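Local atomic coordinates of arginase (Trypanosoma brucei brucei, PDB entry 4RHJ), a protein that is of unknown function but has the arginase-deacetylase fold and evolved without the binuclear manganese cluster of the arginases. Residues V46-Y51 with M96-C101; L121-A126 with L148-A153; V166-R171 with V194-R199. All coordinates share one frame; numbering follows the deposited sequence.

Interactions 1 and 3 each join two neighbouring parallel strands of the same sheet, on opposite sides of the centre of the chain. Their centres are about 25 Å apart. Interaction 2 packs two helices together about 15 Å, centre to centre, from interaction 1. These two touch where Tyr-51 CE1 meets Ser-123 CB at 3.7 Å, and strand 95-103 leads on to helix 116-131. Helix 148-157 of interaction 2 is followed by strand 163-168 of interaction 3, yet their nearest atoms stay about 9 Å apart. Only interaction 3 lies beside Asp-244, a manganese-binding residue in another structure of this protein: the side chains of Ser-169 and Asp-244 approach to about 3 Å, with no manganese bound to this chain.

Interaction 1 (V46-Y51 with M96-C101); sequences VALFGY and MPVLNC
The ring of Phe-49 stands off from segment 96-101, which meets this residue at its root: Phe-49 CB lies 3.9 Å from Cys-101 CB. With chi1 at 61°, CG sits between the backbone N and the carbonyl carbon, and the side chain touches Leu-130 and Met-104. Leu-48 N donates to Leu-99 O at 2.6 Å, and Leu-48 O receives Cys-101 N at the same length but with a more bent N-H (153°). Leu-99 N donates to Val-46 O at 2.9 Å. This ladder pairs strands 46-50 and 95-103 as parallel neighbours within the central sheet of the arginase-deacetylase fold, strand 77-81 lying beyond the second and strand 136-140 beyond the first. On one sheet face Val-98 is wedged between two residues of the other strand: its CG2 presses on Val-46 CB at 3.5 Å, its CG1 on Leu-48 CG, also at 3.5 Å, both tighter than usual carbon contacts. On the other face Ala-47 CB touches Leu-99 CD2 at 3.9 Å, and Leu-130 of helix 116-131 covers Ala-47 and Cys-101. At the start of the ladder Val-46 N and Pro-97 O lie 3.7 Å apart, buried and without a partner in the model.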
ATOM      1  N   VAL A  46      -4.757 -26.469  17.138  1.00 22.32           N
ATOM      2  CA  VAL A  46      -5.398 -25.172  17.183  1.00 33.92           C
ATOM      3  C   VAL A  46      -6.922 -25.328  17.093  1.00 16.13           C
ATOM      4  O   VAL A  46      -7.423 -26.212  16.412  1.00 16.04           O
ATOM      5  CB  VAL A  46      -4.845 -24.270  16.042  1.00 32.25           C
ATOM      6  CG1 VAL A  46      -5.495 -22.910  16.061  1.00 20.13           C
ATOM      7  CG2 VAL A  46      -3.315 -24.164  16.139  1.00  9.99           C
ATOM      8  N   ALA A  47      -7.645 -24.493  17.827  1.00 14.55           N
ATOM      9  CA  ALA A  47      -9.108 -24.456  17.736  1.00 26.43           C
ATOM     10  C   ALA A  47      -9.626 -23.055  17.410  1.00 19.74           C
ATOM     11  O   ALA A  47      -9.333 -22.081  18.105  1.00 20.90           O
ATOM     12  CB  ALA A  47      -9.728 -24.943  19.009  1.00 17.74           C
ATOM     13  N   LEU A  48     -10.443 -22.993  16.367  1.00 40.66           N
ATOM     14  CA  LEU A  48     -10.853 -21.749  15.736  1.00 23.22           C
ATOM     15  C   LEU A  48     -12.304 -21.419  16.031  1.00 22.76           C
ATOM     16  O   LEU A  48     -13.167 -22.273  15.924  1.00 24.81           O
ATOM     17  CB  LEU A  48     -10.665 -21.849  14.208  1.00 25.60           C
ATOM     18  CG  LEU A  48      -9.488 -21.261  13.434  1.00 19.30           C
ATOM     19  CD1 LEU A  48      -9.824 -19.877  12.902  1.00 12.95           C
ATOM     20  CD2 LEU A  48      -8.223 -21.211  14.260  1.00 28.53           C
ATOM     21  N   PHE A  49     -12.591 -20.173  16.377  1.00 29.79           N
ATOM     22  CA  PHE A  49     -13.972 -19.749  16.336  1.00 22.99           C
ATOM     23  C   PHE A  49     -14.093 -18.294  15.925  1.00 21.50           C
ATOM     24  O   PHE A  49     -13.109 -17.573  15.868  1.00 22.32           O
ATOM     25  CB  PHE A  49     -14.660 -20.013  17.674  1.00 16.97           C
ATOM     26  CG  PHE A  49     -14.058 -19.299  18.838  1.00 14.27           C
ATOM     27  CD1 PHE A  49     -13.093 -19.911  19.608  1.00 22.46           C
ATOM     28  CD2 PHE A  49     -14.497 -18.043  19.190  1.00 16.80           C
ATOM     29  CE1 PHE A  49     -12.554 -19.268  20.688  1.00 26.43           C
ATOM     30  CE2 PHE A  49     -13.978 -17.399  20.260  1.00 16.49           C
ATOM     31  CZ  PHE A  49     -12.994 -18.010  21.019  1.00 29.18           C
ATOM     32  N   GLY A  50     -15.319 -17.894  15.599  1.00 31.13           N
ATOM     33  CA  GLY A  50     -15.611 -16.545  15.167  1.00 26.38           C
ATOM     34  C   GLY A  50     -16.267 -15.757  16.269  1.00 17.38           C
ATOM     35  O   GLY A  50     -17.260 -16.177  16.837  1.00 21.97           O
ATOM     36  N   TYR A  51     -15.693 -14.604  16.558  1.00 15.59           N
ATOM     37  CA  TYR A  51     -16.119 -13.757  17.646  1.00 16.12           C
ATOM     38  C   TYR A  51     -16.593 -12.395  17.101  1.00 20.03           C
ATOM     39  O   TYR A  51     -15.906 -11.775  16.296  1.00 22.39           O
ATOM     40  CB  TYR A  51     -14.958 -13.594  18.639  1.00 21.96           C
ATOM     41  CG  TYR A  51     -15.270 -12.749  19.857  1.00 21.73           C
ATOM     42  CD1 TYR A  51     -16.088 -13.229  20.869  1.00 16.23           C
ATOM     43  CD2 TYR A  51     -14.733 -11.480  19.992  1.00 21.50           C
ATOM     44  CE1 TYR A  51     -16.370 -12.462  21.973  1.00 23.41           C
ATOM     45  CE2 TYR A  51     -14.998 -10.718  21.093  1.00 16.80           C
ATOM     46  CZ  TYR A  51     -15.821 -11.202  22.079  1.00 23.46           C
ATOM     47  OH  TYR A  51     -16.080 -10.423  23.183  1.00 20.87           O
ATOM     48  N   MET A  96      -0.832 -28.470   9.646  1.00 20.22           N
ATOM     49  CA  MET A  96      -1.268 -27.660  10.789  1.00 26.56           C
ATOM     50  C   MET A  96      -2.773 -27.791  11.016  1.00 17.28           C
ATOM     51  O   MET A  96      -3.542 -26.909  10.612  1.00 28.57           O
ATOM     52  CB  MET A  96      -0.911 -26.192  10.591  1.00 30.73           C
ATOM     53  CG  MET A  96       0.173 -25.684  11.512  1.00 29.52           C
ATOM     54  SD  MET A  96       1.499 -25.002  10.531  1.00 31.54           S
ATOM     55  CE  MET A  96       0.571 -24.049   9.357  1.00 30.06           C
ATOM     56  N   PRO A  97      -3.189 -28.891  11.671  1.00 20.28           N
ATOM     57  CA  PRO A  97      -4.585 -29.294  11.877  1.00 23.99           C
ATOM     58  C   PRO A  97      -5.403 -28.331  12.734  1.00 26.71           C
ATOM     59  O   PRO A  97      -5.201 -28.236  13.939  1.00 30.76           O
ATOM     60  CB  PRO A  97      -4.447 -30.658  12.570  1.00 26.41           C
ATOM     61  CG  PRO A  97      -3.117 -31.160  12.161  1.00 23.00           C
ATOM     62  CD  PRO A  97      -2.265 -29.928  12.165  1.00 38.07           C
ATOM     63  N   VAL A  98      -6.353 -27.643  12.118  1.00 22.88           N
ATOM     64  CA  VAL A  98      -7.131 -26.672  12.860  1.00 24.12           C
ATOM     65  C   VAL A  98      -8.609 -27.033  12.939  1.00 18.17           C
ATOM     66  O   VAL A  98      -9.261 -27.377  11.948  1.00 19.64           O
ATOM     67  CB  VAL A  98      -6.967 -25.261  12.268  1.00 37.05           C
ATOM     68  CG1 VAL A  98      -8.116 -24.354  12.690  1.00 23.98           C
ATOM     69  CG2 VAL A  98      -5.618 -24.672  12.682  1.00 29.28           C
ATOM     70  N   LEU A  99      -9.109 -26.934  14.163  1.00 29.02           N
ATOM     71  CA  LEU A  99     -10.463 -27.289  14.535  1.00 27.60           C
ATOM     72  C   LEU A  99     -11.424 -26.110  14.417  1.00 19.52           C
ATOM     73  O   LEU A  99     -11.322 -25.158  15.180  1.00 27.29           O
ATOM     74  CB  LEU A  99     -10.456 -27.807  15.971  1.00 26.45           C
ATOM     75  CG  LEU A  99     -11.808 -28.110  16.578  1.00 28.99           C
ATOM     76  CD1 LEU A  99     -12.311 -29.408  15.965  1.00 34.18           C
ATOM     77  CD2 LEU A  99     -11.693 -28.178  18.092  1.00 19.99           C
ATOM     78  N   ASN A 100     -12.361 -26.186  13.475  1.00 25.98           N
ATOM     79  CA  ASN A 100     -13.358 -25.130  13.294  1.00 30.97           C
ATOM     80  C   ASN A 100     -14.563 -25.216  14.234  1.00 21.79           C
ATOM     81  O   ASN A 100     -15.451 -26.059  14.046  1.00 31.31           O
ATOM     82  CB  ASN A 100     -13.880 -25.119  11.857  1.00 31.39           C
ATOM     83  CG  ASN A 100     -14.954 -24.061  11.648  1.00 22.52           C
ATOM     84  OD1 ASN A 100     -14.882 -22.977  12.223  1.00 17.41           O
ATOM     85  ND2 ASN A 100     -15.955 -24.374  10.832  1.00 28.85           N
ATOM     86  N   CYS A 101     -14.608 -24.328  15.224  1.00 13.04           N
ATOM     87  CA  CYS A 101     -15.760 -24.273  16.117  1.00 26.12           C
ATOM     88  C   CYS A 101     -16.807 -23.293  15.605  1.00 28.17           C
ATOM     89  O   CYS A 101     -17.823 -23.080  16.263  1.00 50.21           O
ATOM     90  CB  CYS A 101     -15.341 -23.886  17.541  1.00 22.42           C
ATOM     91  SG  CYS A 101     -14.213 -25.035  18.355  1.00 27.52           S
TER

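Interaction 2 (L121-A126 with L148-A153); sequences LGSLEA and LSMVEA
Leu-124 lays its CD1 methyl against the backbone of the other helix, 3.3 Å from Ser-149 O, and the same methyl rests on Glu-152 CB at 3.8 Å. Its CG is anti to the backbone N (chi1 -162°), which carries the branch across the groove although the root of the side chain does not aim at the partner helix. Small residues make up much of the rest: Ser-149 CB sits 3.7 Å from Leu-124 N, Ser-123 CB is 3.8 Å from Ser-149 OG, and Ala-153 CB lies 3.8 Å from Leu-124 O. With so little bulk between them the helix axes come within 7.9 Å, crossing at -40°. The two serine hydroxyls are not bonded to each other; Ser-149 OG makes a weak bond to Ser-145 O, whereas the buried Ser-123 OG has no partner in the model. Further out, Glu-152 OE1 is tied to Tyr-120 OH, one turn before Leu-124, and Leu-124 O is gripped by the hydroxyls of Ser-127 and Thr-128. Helix 180-186 flanks Leu-148 and Val-151, helix 23-30 flanks Glu-125 and Ala-126, and the contact joins the helices that precede and follow strand 136-140 in the chain.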
ATOM      1  N   LEU A 121     -18.701 -13.726  28.933  1.00 31.11           N
ATOM      2  CA  LEU A 121     -18.937 -14.959  29.662  1.00 28.22           C
ATOM      3  C   LEU A 121     -18.789 -16.159  28.743  1.00 22.86           C
ATOM      4  O   LEU A 121     -18.189 -17.158  29.121  1.00 32.92           O
ATOM      5  CB  LEU A 121     -20.327 -14.948  30.301  1.00 26.60           C
ATOM      6  CG  LEU A 121     -20.549 -14.071  31.542  1.00 29.60           C
ATOM      7  CD1 LEU A 121     -21.902 -14.349  32.180  1.00 36.82           C
ATOM      8  CD2 LEU A 121     -19.428 -14.221  32.568  1.00 39.03           C
ATOM      9  N   GLY A 122     -19.339 -16.048  27.536  1.00 29.97           N
ATOM     10  CA  GLY A 122     -19.204 -17.074  26.515  1.00 20.64           C
ATOM     11  C   GLY A 122     -17.778 -17.236  26.018  1.00 20.26           C
ATOM     12  O   GLY A 122     -17.228 -18.333  26.041  1.00 26.34           O
ATOM     13  N   SER A 123     -17.178 -16.136  25.571  1.00 28.28           N
ATOM     14  CA  SER A 123     -15.783 -16.128  25.139  1.00 32.43           C
ATOM     15  C   SER A 123     -14.882 -16.702  26.226  1.00 13.60           C
ATOM     16  O   SER A 123     -13.884 -17.367  25.953  1.00 27.23           O
ATOM     17  CB  SER A 123     -15.348 -14.700  24.772  1.00 29.09           C
ATOM     18  OG  SER A 123     -14.138 -14.681  24.034  1.00 27.38           O
ATOM     19  N   LEU A 124     -15.238 -16.431  27.468  1.00 17.30           N
ATOM     20  CA  LEU A 124     -14.515 -16.972  28.603  1.00 18.26           C
ATOM     21  C   LEU A 124     -14.784 -18.471  28.694  1.00 14.74           C
ATOM     22  O   LEU A 124     -13.899 -19.256  28.958  1.00 15.13           O
ATOM     23  CB  LEU A 124     -14.939 -16.239  29.878  1.00 21.78           C
ATOM     24  CG  LEU A 124     -14.150 -16.244  31.180  1.00 26.82           C
ATOM     25  CD1 LEU A 124     -13.028 -15.214  31.170  1.00 19.83           C
ATOM     26  CD2 LEU A 124     -15.104 -16.024  32.348  1.00 25.15           C
ATOM     27  N   GLU A 125     -16.023 -18.867  28.455  1.00 22.73           N
ATOM     28  CA  GLU A 125     -16.395 -20.275  28.542  1.00 25.01           C
ATOM     29  C   GLU A 125     -15.862 -21.104  27.376  1.00 27.55           C
ATOM     30  O   GLU A 125     -15.415 -22.236  27.568  1.00 34.79           O
ATOM     31  CB  GLU A 125     -17.911 -20.412  28.618  1.00 29.97           C
ATOM     32  CG  GLU A 125     -18.436 -21.626  27.910  1.00 30.85           C
ATOM     33  CD  GLU A 125     -19.824 -21.944  28.337  1.00 26.61           C
ATOM     34  OE1 GLU A 125     -20.364 -21.164  29.150  1.00 25.55           O
ATOM     35  OE2 GLU A 125     -20.363 -22.966  27.870  1.00 28.43           O
ATOM     36  N   ALA A 126     -15.918 -20.550  26.168  1.00 20.15           N
ATOM     37  CA  ALA A 126     -15.306 -21.194  25.011  1.00 20.56           C
ATOM     38  C   ALA A 126     -13.802 -21.367  25.210  1.00 20.44           C
ATOM     39  O   ALA A 126     -13.286 -22.476  25.111  1.00 24.22           O
ATOM     40  CB  ALA A 126     -15.574 -20.394  23.755  1.00 21.25           C
ATOM     41  N   LEU A 148      -9.121 -10.093  26.627  1.00 21.84           N
ATOM     42  CA  LEU A 148      -9.416 -10.189  28.049  1.00 23.25           C
ATOM     43  C   LEU A 148      -9.902 -11.581  28.483  1.00 17.22           C
ATOM     44  O   LEU A 148      -9.329 -12.184  29.376  1.00 17.09           O
ATOM     45  CB  LEU A 148     -10.455  -9.118  28.408  1.00 18.90           C
ATOM     46  CG  LEU A 148     -11.073  -9.074  29.801  1.00 26.73           C
ATOM     47  CD1 LEU A 148     -10.001  -9.065  30.883  1.00 22.74           C
ATOM     48  CD2 LEU A 148     -11.966  -7.852  29.906  1.00 11.17           C
ATOM     49  N   SER A 149     -10.946 -12.089  27.831  1.00 27.64           N
ATOM     50  CA  SER A 149     -11.585 -13.351  28.226  1.00 22.56           C
ATOM     51  C   SER A 149     -10.682 -14.569  28.079  1.00 26.80           C
ATOM     52  O   SER A 149     -10.654 -15.435  28.948  1.00 21.17           O
ATOM     53  CB  SER A 149     -12.851 -13.584  27.403  1.00 24.32           C
ATOM     54  OG  SER A 149     -13.448 -12.360  27.016  1.00 23.02           O
ATOM     55  N   MET A 150      -9.960 -14.627  26.961  1.00 24.49           N
ATOM     56  CA  MET A 150      -9.147 -15.790  26.588  1.00 28.50           C
ATOM     57  C   MET A 150      -7.907 -15.962  27.465  1.00 19.90           C
ATOM     58  O   MET A 150      -7.556 -17.082  27.866  1.00 18.43           O
ATOM     59  CB  MET A 150      -8.722 -15.684  25.118  1.00 28.05           C
ATOM     60  CG  MET A 150      -9.879 -15.729  24.105  1.00 25.19           C
ATOM     61  SD  MET A 150      -9.306 -15.465  22.411  1.00 19.03           S
ATOM     62  CE  MET A 150      -8.363 -16.957  22.119  1.00 23.01           C
ATOM     63  N   VAL A 151      -7.245 -14.854  27.757  1.00 19.67           N
ATOM     64  CA  VAL A 151      -6.131 -14.877  28.690  1.00 16.69           C
ATOM     65  C   VAL A 151      -6.622 -15.105  30.130  1.00 20.64           C
ATOM     66  O   VAL A 151      -5.889 -15.641  30.957  1.00 24.59           O
ATOM     67  CB  VAL A 151      -5.301 -13.575  28.602  1.00 22.46           C
ATOM     68  CG1 VAL A 151      -6.162 -12.418  28.872  1.00 20.01           C
ATOM     69  CG2 VAL A 151      -4.130 -13.590  29.586  1.00 20.50           C
ATOM     70  N   GLU A 152      -7.868 -14.740  30.438  1.00 28.63           N
ATOM     71  CA  GLU A 152      -8.382 -14.983  31.793  1.00 25.06           C
ATOM     72  C   GLU A 152      -8.826 -16.428  32.026  1.00 24.55           C
ATOM     73  O   GLU A 152      -8.763 -16.918  33.154  1.00 19.36           O
ATOM     74  CB  GLU A 152      -9.521 -14.025  32.115  1.00 26.53           C
ATOM     75  CG  GLU A 152      -9.009 -12.681  32.591  1.00 22.02           C
ATOM     76  CD  GLU A 152     -10.052 -11.881  33.293  1.00 24.64           C
ATOM     77  OE1 GLU A 152     -11.212 -11.911  32.839  1.00 32.29           O
ATOM     78  OE2 GLU A 152      -9.711 -11.223  34.294  1.00 30.75           O
ATOM     79  N   ALA A 153      -9.253 -17.102  30.961  1.00 19.63           N
ATOM     80  CA  ALA A 153      -9.498 -18.542  30.979  1.00 13.35           C
ATOM     81  C   ALA A 153      -8.210 -19.333  31.176  1.00 32.38           C
ATOM     82  O   ALA A 153      -8.223 -20.450  31.693  1.00 24.16           O
ATOM     83  CB  ALA A 153     -10.147 -18.961  29.723  1.00 19.24           C
TER

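Interaction 3 (V166-R171 with V194-R199); sequences VHFSAR and VSVGNR
A beta-alpha-beta crossover, strand 163-168, helix 180-186, strand 190-196, brings these parallel strands side by side, and the loops at their C-terminal ends stay paired beside Asp-244, which binds manganese in another structure of this protein. In the strands His-167 N donates to Val-194 O at 2.6 Å and Val-196 N to His-167 O at 2.7 Å. Phe-168 and Val-196 run alongside each other, Phe-168 CD1 lying 3.6 Å from Val-196 CB. On the other sheet face Ser-195 OG sits at the edge of the His-167 ring, in its plane but 3.9 Å from ND1; His-167 NE2 bonds instead to Tyr-287 OH. Past the strands, Gly-197 turns at a positive phi of 89°, and Asn-198 ND2 reaches Ser-169 O at 3.0 Å from above the carbonyl plane, while its OD1 takes Arg-209. Arg-199 N closes the pairing on Ala-170 O at 2.7 Å. The extended Arg-199 chain, chi1 53°, brings its guanidinium against Ala-170 CB, 3.8 Å above its centre; carbonyls of Ser-246, Val-247 and Val-260 hold that group, and Arg-267 of a second subunit packs against Arg-199. Ser-169 OG is hydrogen-bonded to Ser-246 OG and Asp-244 OD2. Strand 239-244 pairs with 163-168, helix 266-274 covers Phe-168 and Val-196, and Val-194 and Val-196 touch strand 215-217.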
ATOM      1  N   VAL A 166       1.799  -9.859  23.249  1.00 20.76           N
ATOM      2  CA  VAL A 166       2.389  -9.068  22.171  1.00 15.13           C
ATOM      3  C   VAL A 166       1.259  -8.336  21.427  1.00 21.70           C
ATOM      4  O   VAL A 166       0.519  -8.958  20.668  1.00 20.34           O
ATOM      5  CB  VAL A 166       3.212  -9.936  21.204  1.00 16.53           C
ATOM      6  CG1 VAL A 166       3.717  -9.106  20.040  1.00 20.53           C
ATOM      7  CG2 VAL A 166       4.389 -10.546  21.921  1.00 17.52           C
ATOM      8  N   HIS A 167       1.114  -7.028  21.667  1.00 20.16           N
ATOM      9  CA  HIS A 167      -0.053  -6.276  21.166  1.00 24.55           C
ATOM     10  C   HIS A 167       0.276  -5.376  19.973  1.00 15.09           C
ATOM     11  O   HIS A 167       1.073  -4.446  20.067  1.00 16.44           O
ATOM     12  CB  HIS A 167      -0.700  -5.429  22.291  1.00 13.87           C
ATOM     13  CG  HIS A 167      -1.913  -4.652  21.853  1.00 22.09           C
ATOM     14  ND1 HIS A 167      -2.027  -3.290  22.029  1.00 28.42           N
ATOM     15  CD2 HIS A 167      -3.049  -5.044  21.222  1.00 13.02           C
ATOM     16  CE1 HIS A 167      -3.186  -2.879  21.540  1.00 22.03           C
ATOM     17  NE2 HIS A 167      -3.823  -3.924  21.049  1.00 18.54           N
ATOM     18  N   PHE A 168      -0.380  -5.666  18.859  1.00 14.76           N
ATOM     19  CA  PHE A 168      -0.244  -4.920  17.610  1.00 12.40           C
ATOM     20  C   PHE A 168      -1.426  -4.003  17.321  1.00 12.21           C
ATOM     21  O   PHE A 168      -2.477  -4.455  16.901  1.00 17.11           O
ATOM     22  CB  PHE A 168      -0.106  -5.879  16.419  1.00 15.04           C
ATOM     23  CG  PHE A 168       1.095  -6.782  16.478  1.00 16.68           C
ATOM     24  CD1 PHE A 168       2.318  -6.358  16.006  1.00 10.60           C
ATOM     25  CD2 PHE A 168       0.974  -8.087  16.959  1.00 26.77           C
ATOM     26  CE1 PHE A 168       3.410  -7.199  16.057  1.00 14.83           C
ATOM     27  CE2 PHE A 168       2.043  -8.931  17.003  1.00 11.71           C
ATOM     28  CZ  PHE A 168       3.265  -8.496  16.546  1.00 15.59           C
ATOM     29  N   SER A 169      -1.237  -2.707  17.476  1.00 14.71           N
ATOM     30  CA  SER A 169      -2.309  -1.779  17.193  1.00 12.44           C
ATOM     31  C   SER A 169      -1.759  -0.421  16.845  1.00 10.39           C
ATOM     32  O   SER A 169      -0.585  -0.156  17.094  1.00 15.62           O
ATOM     33  CB  SER A 169      -3.236  -1.674  18.390  1.00 15.18           C
ATOM     34  OG  SER A 169      -4.379  -0.940  18.050  1.00 15.51           O
ATOM     35  N   ALA A 170      -2.605   0.441  16.292  1.00 15.33           N
ATOM     36  CA  ALA A 170      -2.248   1.838  16.055  1.00 12.13           C
ATOM     37  C   ALA A 170      -2.259   2.652  17.342  1.00 10.57           C
ATOM     38  O   ALA A 170      -1.611   3.701  17.435  1.00 10.48           O
ATOM     39  CB  ALA A 170      -3.180   2.445  15.063  1.00 13.99           C
ATOM     40  N   ARG A 171      -3.008   2.164  18.328  1.00 20.54           N
ATOM     41  CA  ARG A 171      -3.096   2.786  19.655  1.00 16.95           C
ATOM     42  C   ARG A 171      -2.756   1.785  20.746  1.00 10.69           C
ATOM     43  O   ARG A 171      -3.014   0.603  20.594  1.00 18.09           O
ATOM     44  CB  ARG A 171      -4.497   3.341  19.911  1.00 15.82           C
ATOM     45  CG  ARG A 171      -5.548   2.268  20.025  1.00 16.34           C
ATOM     46  CD  ARG A 171      -6.915   2.710  19.485  1.00 17.07           C
ATOM     47  NE  ARG A 171      -6.993   2.760  18.021  1.00 19.40           N
ATOM     48  CZ  ARG A 171      -6.832   3.863  17.289  1.00 24.62           C
ATOM     49  NH1 ARG A 171      -6.565   5.015  17.882  1.00 36.13           N
ATOM     50  NH2 ARG A 171      -6.930   3.820  15.966  1.00 21.07           N
ATOM     51  N   VAL A 194       4.245  -6.224  25.415  1.00 21.27           N
ATOM     52  CA  VAL A 194       4.994  -5.745  24.270  1.00 15.93           C
ATOM     53  C   VAL A 194       4.029  -5.132  23.252  1.00 11.11           C
ATOM     54  O   VAL A 194       3.266  -5.841  22.601  1.00 12.58           O
ATOM     55  CB  VAL A 194       5.804  -6.888  23.622  1.00 26.40           C
ATOM     56  CG1 VAL A 194       6.807  -6.349  22.655  1.00 14.85           C
ATOM     57  CG2 VAL A 194       6.520  -7.717  24.690  1.00 27.71           C
ATOM     58  N   SER A 195       4.039  -3.811  23.136  1.00 15.83           N
ATOM     59  CA  SER A 195       3.141  -3.128  22.209  1.00 15.06           C
ATOM     60  C   SER A 195       3.856  -2.665  20.954  1.00 22.61           C
ATOM     61  O   SER A 195       4.752  -1.830  21.008  1.00 16.59           O
ATOM     62  CB  SER A 195       2.481  -1.945  22.894  1.00  7.46           C
ATOM     63  OG  SER A 195       1.417  -2.395  23.711  1.00 21.63           O
ATOM     64  N   VAL A 196       3.436  -3.192  19.813  1.00 15.46           N
ATOM     65  CA  VAL A 196       4.144  -2.959  18.559  1.00 24.10           C
ATOM     66  C   VAL A 196       3.275  -2.181  17.556  1.00 15.11           C
ATOM     67  O   VAL A 196       2.085  -2.436  17.432  1.00 11.19           O
ATOM     68  CB  VAL A 196       4.612  -4.310  17.932  1.00 25.06           C
ATOM     69  CG1 VAL A 196       5.445  -4.082  16.675  1.00 30.40           C
ATOM     70  CG2 VAL A 196       5.407  -5.139  18.946  1.00 16.07           C
ATOM     71  N   GLY A 197       3.869  -1.221  16.855  1.00 21.12           N
ATOM     72  CA  GLY A 197       3.153  -0.506  15.816  1.00 18.55           C
ATOM     73  C   GLY A 197       2.383   0.737  16.225  1.00  8.97           C
ATOM     74  O   GLY A 197       1.840   1.405  15.359  1.00 18.19           O
ATOM     75  N   ASN A 198       2.351   1.063  17.516  1.00 14.67           N
ATOM     76  CA  ASN A 198       1.622   2.236  18.012  1.00 15.04           C
ATOM     77  C   ASN A 198       1.975   3.526  17.259  1.00 17.07           C
ATOM     78  O   ASN A 198       3.148   3.803  17.029  1.00 19.51           O
ATOM     79  CB  ASN A 198       1.891   2.440  19.511  1.00 16.97           C
ATOM     80  CG  ASN A 198       1.105   1.496  20.395  1.00 18.31           C
ATOM     81  OD1 ASN A 198       0.990   1.728  21.590  1.00 23.64           O
ATOM     82  ND2 ASN A 198       0.568   0.426  19.819  1.00 18.76           N
ATOM     83  N   ARG A 199       0.971   4.310  16.867  1.00 13.74           N
ATOM     84  CA  ARG A 199       1.245   5.629  16.280  1.00 26.97           C
ATOM     85  C   ARG A 199       0.236   6.708  16.677  1.00 19.17           C
ATOM     86  O   ARG A 199       0.323   7.835  16.217  1.00 18.71           O
ATOM     87  CB  ARG A 199       1.340   5.537  14.747  1.00 35.88           C
ATOM     88  CG  ARG A 199       0.172   4.868  14.041  1.00 24.40           C
ATOM     89  CD  ARG A 199       0.525   4.494  12.591  1.00 16.91           C
ATOM     90  NE  ARG A 199      -0.620   3.912  11.897  1.00 14.64           N
ATOM     91  CZ  ARG A 199      -0.959   2.629  11.942  1.00  6.00           C
ATOM     92  NH1 ARG A 199      -0.218   1.764  12.611  1.00 11.25           N
ATOM     93  NH2 ARG A 199      -2.037   2.221  11.284  1.00 21.48           N
TER